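Local coordinates for small ribosomal subunit biogenesis GTPase RsgA (Thermotoga maritima, PDB 1U0L), which probably assists late maturation of the 30S ribosomal subunit as a circularly permuted GTPase that hydrolyses GTP slowly and is stimulated by the 30S particle, at residues A[123-126]-A[127-130]; A[132-135]-A[136-139]; A[47-50]-A[51-55]; A[76-79]-A[80-83]; A[267-270]-A[271-274]. All blocks are in the same frame, centred on the assembly; numbering follows the deposited sequence.

Contact 1. Residues A[123-126]-A[127-130]; sequences NKMD and LYDE. With GDP (guanosine-5'-diphosphate), chain E.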
loop_
_atom_site.group_PDB
_atom_site.type_symbol
_atom_site.label_atom_id
_atom_site.label_comp_id
_atom_site.label_asym_id
_atom_site.label_seq_id
_atom_site.Cartn_x
_atom_site.Cartn_y
_atom_site.Cartn_z
ATOM N N ASN A 123 -2.657 8.298 13.228
ATOM C CA ASN A 123 -1.512 8.486 14.122
ATOM C C ASN A 123 -1.469 9.810 14.924
ATOM O O ASN A 123 -2.305 10.697 14.742
ATOM C CB ASN A 123 -0.230 8.346 13.297
ATOM C CG ASN A 123 1.015 8.272 14.158
ATOM O OD1 ASN A 123 2.071 8.807 13.783
ATOM N ND2 ASN A 123 0.906 7.603 15.313
ATOM N N LYS A 124 -0.486 9.927 15.814
ATOM C CA LYS A 124 -0.306 11.137 16.619
ATOM C C LYS A 124 -1.465 11.405 17.574
ATOM O O LYS A 124 -1.790 12.559 17.851
ATOM C CB LYS A 124 -0.139 12.368 15.715
ATOM C CG LYS A 124 1.055 12.355 14.767
ATOM C CD LYS A 124 1.544 13.784 14.524
ATOM C CE LYS A 124 2.188 13.998 13.152
ATOM N NZ LYS A 124 3.529 13.417 13.067
ATOM N N MET A 125 -2.088 10.345 18.078
ATOM C CA MET A 125 -3.218 10.507 18.978
ATOM C C MET A 125 -2.837 11.283 20.230
ATOM O O MET A 125 -3.657 12.011 20.796
ATOM C CB MET A 125 -3.773 9.143 19.376
ATOM C CG MET A 125 -4.384 8.339 18.231
ATOM S SD MET A 125 -5.994 8.911 17.651
ATOM C CE MET A 125 -6.930 8.723 19.140
ATOM N N ASP A 126 -1.588 11.138 20.652
ATOM C CA ASP A 126 -1.117 11.809 21.858
ATOM C C ASP A 126 -1.206 13.320 21.772
ATOM O O ASP A 126 -1.156 14.011 22.787
ATOM C CB ASP A 126 0.329 11.419 22.152
ATOM C CG ASP A 126 1.266 11.801 21.029
ATOM O OD1 ASP A 126 1.268 11.093 20.001
ATOM O OD2 ASP A 126 1.986 12.814 21.161
ATOM N N LEU A 127 -1.351 13.829 20.558
ATOM C CA LEU A 127 -1.405 15.268 20.327
ATOM C C LEU A 127 -2.812 15.851 20.285
ATOM O O LEU A 127 -2.991 17.059 20.425
ATOM C CB LEU A 127 -0.722 15.575 18.998
ATOM C CG LEU A 127 0.495 16.486 18.889
ATOM C CD1 LEU A 127 1.637 15.968 19.752
ATOM C CD2 LEU A 127 0.906 16.544 17.419
ATOM N N TYR A 128 -3.806 14.993 20.101
ATOM C CA TYR A 128 -5.181 15.437 19.954
ATOM C C TYR A 128 -5.973 15.884 21.163
ATOM O O TYR A 128 -6.029 15.188 22.166
ATOM C CB TYR A 128 -5.968 14.354 19.233
ATOM C CG TYR A 128 -5.365 13.960 17.909
ATOM C CD1 TYR A 128 -4.457 14.799 17.256
ATOM C CD2 TYR A 128 -5.723 12.763 17.291
ATOM C CE1 TYR A 128 -3.917 14.454 16.019
ATOM C CE2 TYR A 128 -5.197 12.411 16.054
ATOM C CZ TYR A 128 -4.290 13.263 15.423
ATOM O OH TYR A 128 -3.765 12.926 14.194
ATOM N N ASP A 129 -6.601 17.051 21.037
ATOM C CA ASP A 129 -7.453 17.596 22.088
ATOM C C ASP A 129 -8.879 17.170 21.744
ATOM O O ASP A 129 -9.082 16.350 20.842
ATOM C CB ASP A 129 -7.343 19.124 22.151
ATOM C CG ASP A 129 -7.709 19.812 20.829
ATOM O OD1 ASP A 129 -7.169 20.915 20.578
ATOM O OD2 ASP A 129 -8.535 19.273 20.056
ATOM N N GLU A 130 -9.866 17.724 22.437
ATOM C CA GLU A 130 -11.249 17.337 22.188
ATOM C C GLU A 130 -11.795 17.593 20.787
ATOM O O GLU A 130 -12.543 16.773 20.258
ATOM C CB GLU A 130 -12.168 17.973 23.226
ATOM C CG GLU A 130 -12.155 17.225 24.546
ATOM C CD GLU A 130 -12.362 15.716 24.370
ATOM O OE1 GLU A 130 -13.331 15.306 23.687
ATOM O OE2 GLU A 130 -11.553 14.938 24.927
HETATM P PB GDP E . 6.983 10.599 7.863
HETATM O O1B GDP E . 5.548 10.192 7.717
HETATM O O2B GDP E . 7.447 11.573 6.791
HETATM O O3B GDP E . 7.951 9.398 7.950
HETATM O O3A GDP E . 7.091 11.413 9.314
HETATM P PA GDP E . 8.086 11.199 10.510
HETATM O O1A GDP E . 9.472 11.634 10.153
HETATM O O2A GDP E . 7.983 9.772 11.032
HETATM O "O5'" GDP E . 7.479 12.157 11.670
HETATM C "C5'" GDP E . 7.448 13.571 11.461
HETATM C "C4'" GDP E . 7.581 14.295 12.767
HETATM O "O4'" GDP E . 6.415 13.957 13.553
HETATM C "C3'" GDP E . 8.865 13.987 13.604
HETATM O "O3'" GDP E . 9.440 15.315 14.007
HETATM C "C2'" GDP E . 8.353 13.210 14.823
HETATM O "O2'" GDP E . 9.084 13.621 15.972
HETATM C "C1'" GDP E . 6.805 13.503 14.817
HETATM N N9 GDP E . 5.836 12.286 15.147
HETATM C C8 GDP E . 5.714 11.134 14.433
HETATM N N7 GDP E . 4.785 10.327 14.983
HETATM C C5 GDP E . 4.305 11.016 16.088
HETATM C C6 GDP E . 3.310 10.655 17.044
HETATM O O6 GDP E . 2.653 9.611 17.056
HETATM N N1 GDP E . 3.097 11.630 18.041
HETATM C C2 GDP E . 3.800 12.824 18.078
HETATM N N2 GDP E . 3.525 13.681 19.077
HETATM N N3 GDP E . 4.744 13.161 17.163
HETATM C C4 GDP E . 4.944 12.218 16.210
HETATM O O HOH W 1 -4.863 13.177 23.705
#
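Asp126 OD1 is gripped by two groups, GDP N1, which donates to it over 2.7 Å and almost straight at 178°, and Ser153 OG, while Leu127 lies alongside the aspartate and points the same way. This tight turn carries the NKxD motif, Asn123 to Asp126, the signature by which P-loop GTPases recognise guanine. With chi1 at 60°, Asp126 CG stands between the backbone N and the carbonyl carbon, and the carboxylate takes both guanine donors, since GDP N2 donates to Asp126 OD2, also at 2.7 Å. Adenine lacks this donor pair.

The turn itself is closed by Leu127 N, which donates to Lys124 O (3.0 Å), an oxygen that also lies over the centre of the Tyr128 ring. A second turn bond runs from Tyr128 N to Met125 O, and one water donates to Tyr128 O and weakly to Met125 O. Met125 CA packs on the same face of the Tyr128 ring as a CH-pi contact, while Met125 SD approaches obliquely, a Met-aromatic contact 4.9 Å from the centroid. The ring's far end is fixed by Val94 N, which is hydrogen-bonded to Tyr128 OH. Lys124 runs its aliphatic chain along the base, with CG 3.6 Å from GDP C6, and its NZ donates to the ribose O4' and to Gly179 O. Next to it extends Leu127, whose CD2 is 4.1 Å from Lys124 CD.

Contact 2. Residues A[132-135]-A[136-139]; sequences DLRK and VREL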
loop_
_atom_site.group_PDB
_atom_site.type_symbol
_atom_site.label_atom_id
_atom_site.label_comp_id
_atom_site.label_asym_id
_atom_site.label_seq_id
_atom_site.Cartn_x
_atom_site.Cartn_y
_atom_site.Cartn_z
ATOM N N ASP A 132 -10.004 17.764 18.063
ATOM C CA ASP A 132 -9.294 16.846 17.183
ATOM C C ASP A 132 -9.934 15.473 17.262
ATOM O O ASP A 132 -10.197 14.831 16.240
ATOM C CB ASP A 132 -7.830 16.747 17.592
ATOM C CG ASP A 132 -7.153 18.094 17.638
ATOM O OD1 ASP A 132 -7.420 18.928 16.743
ATOM O OD2 ASP A 132 -6.344 18.305 18.567
ATOM N N LEU A 133 -10.180 15.026 18.487
ATOM C CA LEU A 133 -10.797 13.734 18.698
ATOM C C LEU A 133 -12.127 13.633 17.992
ATOM O O LEU A 133 -12.517 12.564 17.535
ATOM C CB LEU A 133 -10.965 13.477 20.184
ATOM C CG LEU A 133 -9.622 13.178 20.841
ATOM C CD1 LEU A 133 -9.886 12.749 22.242
ATOM C CD2 LEU A 133 -8.861 12.080 20.089
ATOM N N ARG A 134 -12.825 14.752 17.895
ATOM C CA ARG A 134 -14.106 14.764 17.225
ATOM C C ARG A 134 -13.861 14.444 15.747
ATOM O O ARG A 134 -14.588 13.649 15.136
ATOM C CB ARG A 134 -14.759 16.132 17.385
ATOM C CG ARG A 134 -16.244 16.125 17.108
ATOM C CD ARG A 134 -16.798 17.523 17.177
ATOM N NE ARG A 134 -16.349 18.169 18.399
ATOM C CZ ARG A 134 -16.224 19.481 18.533
ATOM N NH1 ARG A 134 -16.524 20.271 17.507
ATOM N NH2 ARG A 134 -15.783 19.993 19.683
ATOM N N LYS A 135 -12.825 15.061 15.177
ATOM C CA LYS A 135 -12.475 14.827 13.786
ATOM C C LYS A 135 -12.075 13.361 13.608
ATOM O O LYS A 135 -12.287 12.766 12.543
ATOM C CB LYS A 135 -11.339 15.753 13.356
ATOM C CG LYS A 135 -11.809 17.148 12.979
ATOM C CD LYS A 135 -11.330 18.209 13.971
ATOM C CE LYS A 135 -9.810 18.458 13.863
ATOM N NZ LYS A 135 -9.289 19.481 14.835
ATOM N N VAL A 136 -11.490 12.781 14.650
ATOM C CA VAL A 136 -11.108 11.383 14.599
ATOM C C VAL A 136 -12.388 10.574 14.493
ATOM O O VAL A 136 -12.542 9.774 13.570
ATOM C CB VAL A 136 -10.341 10.937 15.871
ATOM C CG1 VAL A 136 -10.260 9.393 15.927
ATOM C CG2 VAL A 136 -8.929 11.550 15.869
ATOM N N ARG A 137 -13.314 10.792 15.422
ATOM C CA ARG A 137 -14.575 10.057 15.398
ATOM C C ARG A 137 -15.286 10.195 14.055
ATOM O O ARG A 137 -16.153 9.385 13.718
ATOM C CB ARG A 137 -15.497 10.515 16.526
ATOM C CG ARG A 137 -15.713 9.444 17.593
ATOM C CD ARG A 137 -16.567 9.938 18.766
ATOM N NE ARG A 137 -15.971 11.082 19.472
ATOM C CZ ARG A 137 -16.441 12.331 19.430
ATOM N NH1 ARG A 137 -17.530 12.625 18.717
ATOM N NH2 ARG A 137 -15.814 13.291 20.104
ATOM N N GLU A 138 -14.914 11.212 13.279
ATOM C CA GLU A 138 -15.529 11.420 11.969
ATOM C C GLU A 138 -14.864 10.542 10.923
ATOM O O GLU A 138 -15.473 10.194 9.912
ATOM C CB GLU A 138 -15.412 12.884 11.537
ATOM C CG GLU A 138 -16.116 13.854 12.441
ATOM C CD GLU A 138 -16.338 15.184 11.774
ATOM O OE1 GLU A 138 -15.329 15.821 11.410
ATOM O OE2 GLU A 138 -17.515 15.587 11.604
ATOM N N LEU A 139 -13.601 10.214 11.161
ATOM C CA LEU A 139 -12.857 9.378 10.244
ATOM C C LEU A 139 -13.335 7.959 10.446
ATOM O O LEU A 139 -13.578 7.232 9.481
ATOM C CB LEU A 139 -11.355 9.500 10.514
ATOM C CG LEU A 139 -10.673 10.734 9.907
ATOM C CD1 LEU A 139 -9.298 10.882 10.519
ATOM C CD2 LEU A 139 -10.585 10.614 8.381
#
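Arg137 folds its guanidinium back over the preceding turn, so that one face of the group looks onto Arg134 CA and Leu133 O. The place is helix 130-143, the helical element of the beta-alpha-beta unit that joins strands 117-122 and 149-151 in the GTPase domain, and each pairing follows from its three- and four-residue spacing. The two arginine side chains slant across one another, their guanidinium planes 38° apart. Arg134 NE and Arg137 NH2 stay 5.2 Å from each other, a like-charge proximity probably eased for Arg134 by its salt bridge to Asp131.

On the next flank of the helix the orientation changes. Lys135 sends its chain, bent at chi2 and chi3, back toward the start of the helix, where NZ forms a salt bridge with Asp132 OD1 (2.7 Å) on the anti lone pair of that oxygen. Asp132 OD2 is engaged separately, by Lys95 NZ and by the backbone N of Asp129. A methionine in place of Lys135 would probably leave Asp132 OD1 without its charged mate, the carboxylate then being held through OD2 by those two groups. Glu138 crosses the base of the lysine at a slant, its OE1 4.1 Å from Lys135 CG.

Apolar contact is made by Val136 and Leu133. Val136, with CG2 anti to its carbonyl carbon, turns that methyl toward Leu133 CD2 at 4.3 Å, and both residues pack on Tyr128. The main-chain bond from Arg137 N to Leu133 O measures 2.9 Å with an angle of 169° at the hydrogen.

Contact 3. Residues A[47-50]-A[51-55]; sequences LKIY and VGDRV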
loop_
_atom_site.group_PDB
_atom_site.type_symbol
_atom_site.label_atom_id
_atom_site.label_comp_id
_atom_site.label_asym_id
_atom_site.label_seq_id
_atom_site.Cartn_x
_atom_site.Cartn_y
_atom_site.Cartn_z
ATOM N N LEU A 47 12.107 -10.849 -18.955
ATOM C CA LEU A 47 11.598 -11.116 -17.619
ATOM C C LEU A 47 12.359 -10.302 -16.573
ATOM O O LEU A 47 13.346 -10.780 -16.007
ATOM C CB LEU A 47 11.693 -12.613 -17.300
ATOM C CG LEU A 47 11.095 -13.057 -15.957
ATOM C CD1 LEU A 47 9.707 -12.442 -15.767
ATOM C CD2 LEU A 47 11.025 -14.581 -15.903
ATOM N N LYS A 48 11.886 -9.079 -16.323
ATOM C CA LYS A 48 12.503 -8.163 -15.357
ATOM C C LYS A 48 12.330 -8.628 -13.915
ATOM O O LYS A 48 11.332 -9.265 -13.583
ATOM C CB LYS A 48 11.895 -6.762 -15.498
ATOM C CG LYS A 48 12.105 -6.095 -16.850
ATOM C CD LYS A 48 13.572 -5.857 -17.138
ATOM C CE LYS A 48 13.746 -5.084 -18.430
ATOM N NZ LYS A 48 13.160 -3.715 -18.335
ATOM N N ILE A 49 13.292 -8.301 -13.058
ATOM C CA ILE A 49 13.202 -8.707 -11.667
ATOM C C ILE A 49 13.141 -7.483 -10.763
ATOM O O ILE A 49 13.762 -6.456 -11.050
ATOM C CB ILE A 49 14.395 -9.590 -11.274
ATOM C CG1 ILE A 49 14.021 -10.456 -10.072
ATOM C CG2 ILE A 49 15.600 -8.734 -10.921
ATOM C CD1 ILE A 49 15.077 -11.493 -9.704
ATOM N N TYR A 50 12.396 -7.584 -9.668
ATOM C CA TYR A 50 12.238 -6.457 -8.757
ATOM C C TYR A 50 12.331 -6.849 -7.286
ATOM O O TYR A 50 12.397 -8.021 -6.941
ATOM C CB TYR A 50 10.882 -5.786 -9.011
ATOM C CG TYR A 50 10.714 -5.239 -10.413
ATOM C CD1 TYR A 50 9.872 -5.862 -11.336
ATOM C CD2 TYR A 50 11.422 -4.109 -10.826
ATOM C CE1 TYR A 50 9.744 -5.372 -12.640
ATOM C CE2 TYR A 50 11.306 -3.612 -12.119
ATOM C CZ TYR A 50 10.470 -4.242 -13.026
ATOM O OH TYR A 50 10.373 -3.741 -14.315
ATOM N N VAL A 51 12.345 -5.846 -6.416
ATOM C CA VAL A 51 12.390 -6.099 -4.986
ATOM C C VAL A 51 11.020 -6.692 -4.627
ATOM O O VAL A 51 9.968 -6.194 -5.060
ATOM C CB VAL A 51 12.597 -4.786 -4.200
ATOM C CG1 VAL A 51 12.909 -5.087 -2.750
ATOM C CG2 VAL A 51 13.700 -3.967 -4.834
ATOM N N GLY A 52 11.026 -7.756 -3.839
ATOM C CA GLY A 52 9.769 -8.369 -3.462
ATOM C C GLY A 52 9.435 -9.550 -4.351
ATOM O O GLY A 52 8.439 -10.248 -4.127
ATOM N N ASP A 53 10.267 -9.766 -5.369
ATOM C CA ASP A 53 10.069 -10.874 -6.289
ATOM C C ASP A 53 10.562 -12.151 -5.666
ATOM O O ASP A 53 11.622 -12.167 -5.036
ATOM C CB ASP A 53 10.805 -10.643 -7.601
ATOM C CG ASP A 53 9.865 -10.242 -8.712
ATOM O OD1 ASP A 53 8.683 -10.648 -8.639
ATOM O OD2 ASP A 53 10.293 -9.541 -9.656
ATOM N N ARG A 54 9.775 -13.214 -5.823
ATOM C CA ARG A 54 10.136 -14.519 -5.291
ATOM C C ARG A 54 10.994 -15.200 -6.353
ATOM O O ARG A 54 10.640 -15.198 -7.537
ATOM C CB ARG A 54 8.881 -15.343 -5.036
ATOM C CG ARG A 54 8.710 -15.756 -3.593
ATOM C CD ARG A 54 8.273 -14.592 -2.734
ATOM N NE ARG A 54 8.051 -14.988 -1.345
ATOM C CZ ARG A 54 7.337 -14.275 -0.480
ATOM N NH1 ARG A 54 6.776 -13.134 -0.868
ATOM N NH2 ARG A 54 7.181 -14.700 0.767
ATOM N N VAL A 55 12.125 -15.773 -5.950
ATOM C CA VAL A 55 12.993 -16.440 -6.923
ATOM C C VAL A 55 13.642 -17.734 -6.442
ATOM O O VAL A 55 13.715 -18.003 -5.238
ATOM C CB VAL A 55 14.131 -15.505 -7.409
ATOM C CG1 VAL A 55 13.536 -14.295 -8.139
ATOM C CG2 VAL A 55 14.999 -15.078 -6.233
#
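Two hydrogen bonds tie Tyr50 to Asp53, one from each end of the tyrosine backbone. Tyr50 N donates to Asp53 OD2 (2.9 Å), meeting the carboxylate on its anti side and 22° out of its plane; Tyr50 O in return accepts from Asp53 N at 3.2 Å. The second bond closes a type II beta turn, in which Gly52 sits at phi 97°, where a CB would press on the carbonyl oxygen of Val51.

The turn leads into strand 54-58 of the N-terminal OB domain, the five-stranded fold ahead of the GTPase domain in the chain. Charge enters through the other carboxylate oxygen: Asp53 OD1 makes a salt bridge with Arg73. With an alanine in place of Asp53, Tyr50 N would probably lose its acceptor and Arg73 this counter-charge.

Apolar contacts come from Ile49. Its CG1, anti to the backbone N (chi1 -157°), reaches out so that CD1 meets Val55 CG1 at 3.6 Å, the two side chains crossing at about a right angle. Both pack on Val70, and Ile49 also touches Val15 and Phe18. Aromatic packing involves Tyr50, whose ring meets that of His81 at an incline.

Contact 4. Residues A[76-79]-A[80-83]; sequences LLTK and PHVA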
loop_
_atom_site.group_PDB
_atom_site.type_symbol
_atom_site.label_atom_id
_atom_site.label_comp_id
_atom_site.label_asym_id
_atom_site.label_seq_id
_atom_site.Cartn_x
_atom_site.Cartn_y
_atom_site.Cartn_z
ATOM N N LEU A 76 2.618 -5.462 -8.919
ATOM C CA LEU A 76 3.856 -4.704 -8.965
ATOM C C LEU A 76 3.569 -3.234 -8.694
ATOM O O LEU A 76 3.032 -2.549 -9.560
ATOM C CB LEU A 76 4.484 -4.828 -10.343
ATOM C CG LEU A 76 5.999 -4.761 -10.480
ATOM C CD1 LEU A 76 6.290 -4.108 -11.812
ATOM C CD2 LEU A 76 6.642 -3.975 -9.357
ATOM N N LEU A 77 3.903 -2.758 -7.494
ATOM C CA LEU A 77 3.684 -1.358 -7.157
ATOM C C LEU A 77 4.612 -0.625 -8.078
ATOM O O LEU A 77 5.573 -1.214 -8.555
ATOM C CB LEU A 77 4.033 -1.078 -5.704
ATOM C CG LEU A 77 3.000 -1.717 -4.792
ATOM C CD1 LEU A 77 3.309 -1.376 -3.338
ATOM C CD2 LEU A 77 1.617 -1.225 -5.214
ATOM N N THR A 78 4.379 0.655 -8.317
ATOM C CA THR A 78 5.235 1.302 -9.280
ATOM C C THR A 78 6.435 2.134 -8.866
ATOM O O THR A 78 7.437 1.542 -8.509
ATOM C CB THR A 78 4.392 2.058 -10.291
ATOM O OG1 THR A 78 5.196 2.328 -11.438
ATOM C CG2 THR A 78 3.840 3.345 -9.688
ATOM N N LYS A 79 6.382 3.466 -8.912
ATOM C CA LYS A 79 7.572 4.260 -8.583
ATOM C C LYS A 79 8.521 3.457 -7.731
ATOM O O LYS A 79 9.486 2.909 -8.263
ATOM C CB LYS A 79 7.218 5.565 -7.903
ATOM C CG LYS A 79 7.654 6.770 -8.720
ATOM C CD LYS A 79 7.056 6.774 -10.124
ATOM C CE LYS A 79 7.482 8.051 -10.853
ATOM N NZ LYS A 79 6.850 8.287 -12.186
ATOM N N PRO A 80 8.316 3.395 -6.403
ATOM C CA PRO A 80 9.334 2.539 -5.775
ATOM C C PRO A 80 8.899 1.144 -6.228
ATOM O O PRO A 80 7.919 0.606 -5.701
ATOM C CB PRO A 80 9.093 2.729 -4.286
ATOM C CG PRO A 80 8.489 4.100 -4.197
ATOM C CD PRO A 80 7.558 4.157 -5.393
ATOM N N HIS A 81 9.580 0.571 -7.223
ATOM C CA HIS A 81 9.194 -0.752 -7.721
ATOM C C HIS A 81 9.190 -1.779 -6.602
ATOM O O HIS A 81 10.187 -1.929 -5.882
ATOM C CB HIS A 81 10.148 -1.252 -8.812
ATOM C CG HIS A 81 9.725 -0.916 -10.211
ATOM N ND1 HIS A 81 8.426 -1.058 -10.658
ATOM C CD2 HIS A 81 10.448 -0.520 -11.289
ATOM C CE1 HIS A 81 8.370 -0.768 -11.947
ATOM N NE2 HIS A 81 9.584 -0.441 -12.355
ATOM N N VAL A 82 8.059 -2.466 -6.441
ATOM C CA VAL A 82 7.934 -3.525 -5.441
ATOM C C VAL A 82 6.924 -4.551 -5.925
ATOM O O VAL A 82 5.839 -4.201 -6.401
ATOM C CB VAL A 82 7.505 -3.007 -4.068
ATOM C CG1 VAL A 82 7.415 -4.167 -3.093
ATOM C CG2 VAL A 82 8.505 -1.983 -3.569
ATOM N N ALA A 83 7.295 -5.820 -5.782
ATOM C CA ALA A 83 6.468 -6.918 -6.239
ATOM C C ALA A 83 5.876 -7.732 -5.112
ATOM O O ALA A 83 6.496 -7.888 -4.080
ATOM C CB ALA A 83 7.297 -7.815 -7.123
#
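Leu76 and Leu77 run antiparallel to Val82 and Ala83, the end-to-end directions of the two arms 174° apart, and form a short beta hairpin whose connection is Thr78 to His81. Leu77 and Val82 are its hydrogen-bonded pair: Leu77 N donates to Val82 O at 2.7 Å, while the return bond, Val82 N to Leu77 O, is weak at 3.5 Å. Leu76 and Ala83 make the neighbouring non-hydrogen-bonded pair, their CA atoms 4.4 Å apart. Val82 O also receives a CA-H...O contact from Leu76 CA (3.3 Å), so one carbonyl serves both residues of the facing strand.

The side chains separate onto the two faces of the hairpin. On one, Leu77 and Val82 stand together, CB to CB 4.3 Å; chi1 of -71° sets Leu77 CG anti to its carbonyl carbon, and the side chain goes on to touch Val85. Leu76 and Ala83 lie together on the other face, and Leu76 leans across to the histidine, its CD1 3.9 Å from His81 ND1. The imidazole turns an edge toward Leu77 O, which lies near the ring plane and 3.5 Å from ND1. At the bend, Pro80 offers no N-H and packs on Thr228.

With one sound and one weak cross-strand bond, so small a hairpin probably owes much of its stability to apolar packing on both faces and to the backbone bond between Ala83 and Val51 of the neighbouring OB domain.

Contact 5. Residues A[267-270]-A[271-274]; sequences PECG and VKEA. With ZN (zinc ion), chain D.
Cys269 starts a helix and binds a metal with the same sulfur, one of the three cysteines and one histidine that hold the zinc ion of this zinc finger. Its CB points toward the first turn of helix 270-277 and packs against Lys272 CB at 3.6 Å. One bond further, SG, placed anti to the backbone N (chi1 176°), ligates the zinc ion at 2.4 Å. The same sulfur makes the capping bond of this N-cap residue: Lys272 N donates to Cys269 SG over 3.0 Å, nearly straight at 170°. Val271 CB lies alongside the sulfur too.

Cys256, Cys261 and His263 complete the metal site. An N-H directed at a metal-bound sulfur, together with the positive end of a helix, would be expected to stabilise negative charge on the thiolate, and is likely to restrain how SG faces the zinc. The cysteine backbone joins in, since Cys269 O accepts from Glu273 N at 2.7 Å, so Cys269 grips the helix by side chain and main chain alike. Val271 packs on the ligand His263 and on Tyr285 of helix 282-296, a second-shell contact that links the site to the C-terminal helix. Lys272 also touches Tyr285, and its NZ makes a weak hydrogen bond to Val264 O. Farther along the turn, Ala274 N donates to Gly270 O at 2.8 Å.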
loop_
_atom_site.group_PDB
_atom_site.type_symbol
_atom_site.label_atom_id
_atom_site.label_comp_id
_atom_site.label_asym_id
_atom_site.label_seq_id
_atom_site.Cartn_x
_atom_site.Cartn_y
_atom_site.Cartn_z
ATOM N N PRO A 267 -29.532 9.295 -14.729
ATOM C CA PRO A 267 -30.949 9.419 -14.364
ATOM C C PRO A 267 -31.422 8.700 -13.112
ATOM O O PRO A 267 -32.284 9.195 -12.396
ATOM C CB PRO A 267 -31.654 8.906 -15.610
ATOM C CG PRO A 267 -30.762 9.418 -16.692
ATOM C CD PRO A 267 -29.398 9.076 -16.187
ATOM N N GLU A 268 -30.874 7.526 -12.855
ATOM C CA GLU A 268 -31.291 6.771 -11.687
ATOM C C GLU A 268 -30.062 6.040 -11.212
ATOM O O GLU A 268 -29.477 5.248 -11.951
ATOM C CB GLU A 268 -32.376 5.773 -12.069
ATOM C CG GLU A 268 -32.915 4.976 -10.901
ATOM C CD GLU A 268 -33.917 3.916 -11.327
ATOM O OE1 GLU A 268 -34.935 4.262 -11.957
ATOM O OE2 GLU A 268 -33.668 2.726 -11.027
ATOM N N CYS A 269 -29.670 6.297 -9.976
ATOM C CA CYS A 269 -28.471 5.666 -9.467
ATOM C C CYS A 269 -28.612 5.164 -8.042
ATOM O O CYS A 269 -28.884 5.946 -7.138
ATOM C CB CYS A 269 -27.326 6.666 -9.538
ATOM S SG CYS A 269 -25.822 6.052 -8.826
ATOM N N GLY A 270 -28.415 3.866 -7.839
ATOM C CA GLY A 270 -28.515 3.330 -6.496
ATOM C C GLY A 270 -27.473 3.961 -5.591
ATOM O O GLY A 270 -27.676 4.124 -4.376
ATOM N N VAL A 271 -26.342 4.311 -6.193
ATOM C CA VAL A 271 -25.275 4.942 -5.455
ATOM C C VAL A 271 -25.730 6.349 -5.086
ATOM O O VAL A 271 -25.706 6.714 -3.909
ATOM C CB VAL A 271 -23.984 5.016 -6.282
ATOM C CG1 VAL A 271 -22.998 5.929 -5.584
ATOM C CG2 VAL A 271 -23.383 3.627 -6.431
ATOM N N LYS A 272 -26.156 7.139 -6.073
ATOM C CA LYS A 272 -26.634 8.480 -5.764
ATOM C C LYS A 272 -27.783 8.417 -4.764
ATOM O O LYS A 272 -27.886 9.265 -3.886
ATOM C CB LYS A 272 -27.063 9.221 -7.030
ATOM C CG LYS A 272 -25.876 9.807 -7.768
ATOM C CD LYS A 272 -26.187 11.164 -8.376
ATOM C CE LYS A 272 -26.842 11.011 -9.724
ATOM N NZ LYS A 272 -27.202 12.334 -10.287
ATOM N N GLU A 273 -28.631 7.400 -4.881
ATOM C CA GLU A 273 -29.747 7.238 -3.958
ATOM C C GLU A 273 -29.206 7.029 -2.547
ATOM O O GLU A 273 -29.633 7.700 -1.606
ATOM C CB GLU A 273 -30.609 6.037 -4.357
ATOM C CG GLU A 273 -31.707 5.713 -3.354
ATOM C CD GLU A 273 -32.485 4.458 -3.711
ATOM O OE1 GLU A 273 -33.119 4.438 -4.786
ATOM O OE2 GLU A 273 -32.464 3.490 -2.919
ATOM N N ALA A 274 -28.258 6.104 -2.420
ATOM C CA ALA A 274 -27.626 5.765 -1.146
ATOM C C ALA A 274 -27.031 6.973 -0.420
ATOM O O ALA A 274 -27.069 7.055 0.812
ATOM C CB ALA A 274 -26.537 4.718 -1.379
HETATM ZN ZN ZN D . -25.096 4.801 -10.716
#

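In the fold
Along the chain the order is contact 3, contact 4, contact 1, contact 2 and contact 5, each closed before the next opens. Contacts 3 and 4 have centres about 10 Å apart and touch, Val51 O with Ala83 N at 2.8 Å, a probable hydrogen bond that joins the OB domain to the start of the GTPase domain. Contacts 1 and 2, their centres also about 10 Å apart, run from the guanine-binding loop into helix 130-143 beside the six-stranded sheet, contact 1 packing on contact 2 through Tyr128. Contact 5 stands apart in the zinc finger, its centre about 28 Å from that of contact 2. Nucleotide-reading loop with its following helix, OB-GTPase junction and zinc finger are thus separate places along one chain.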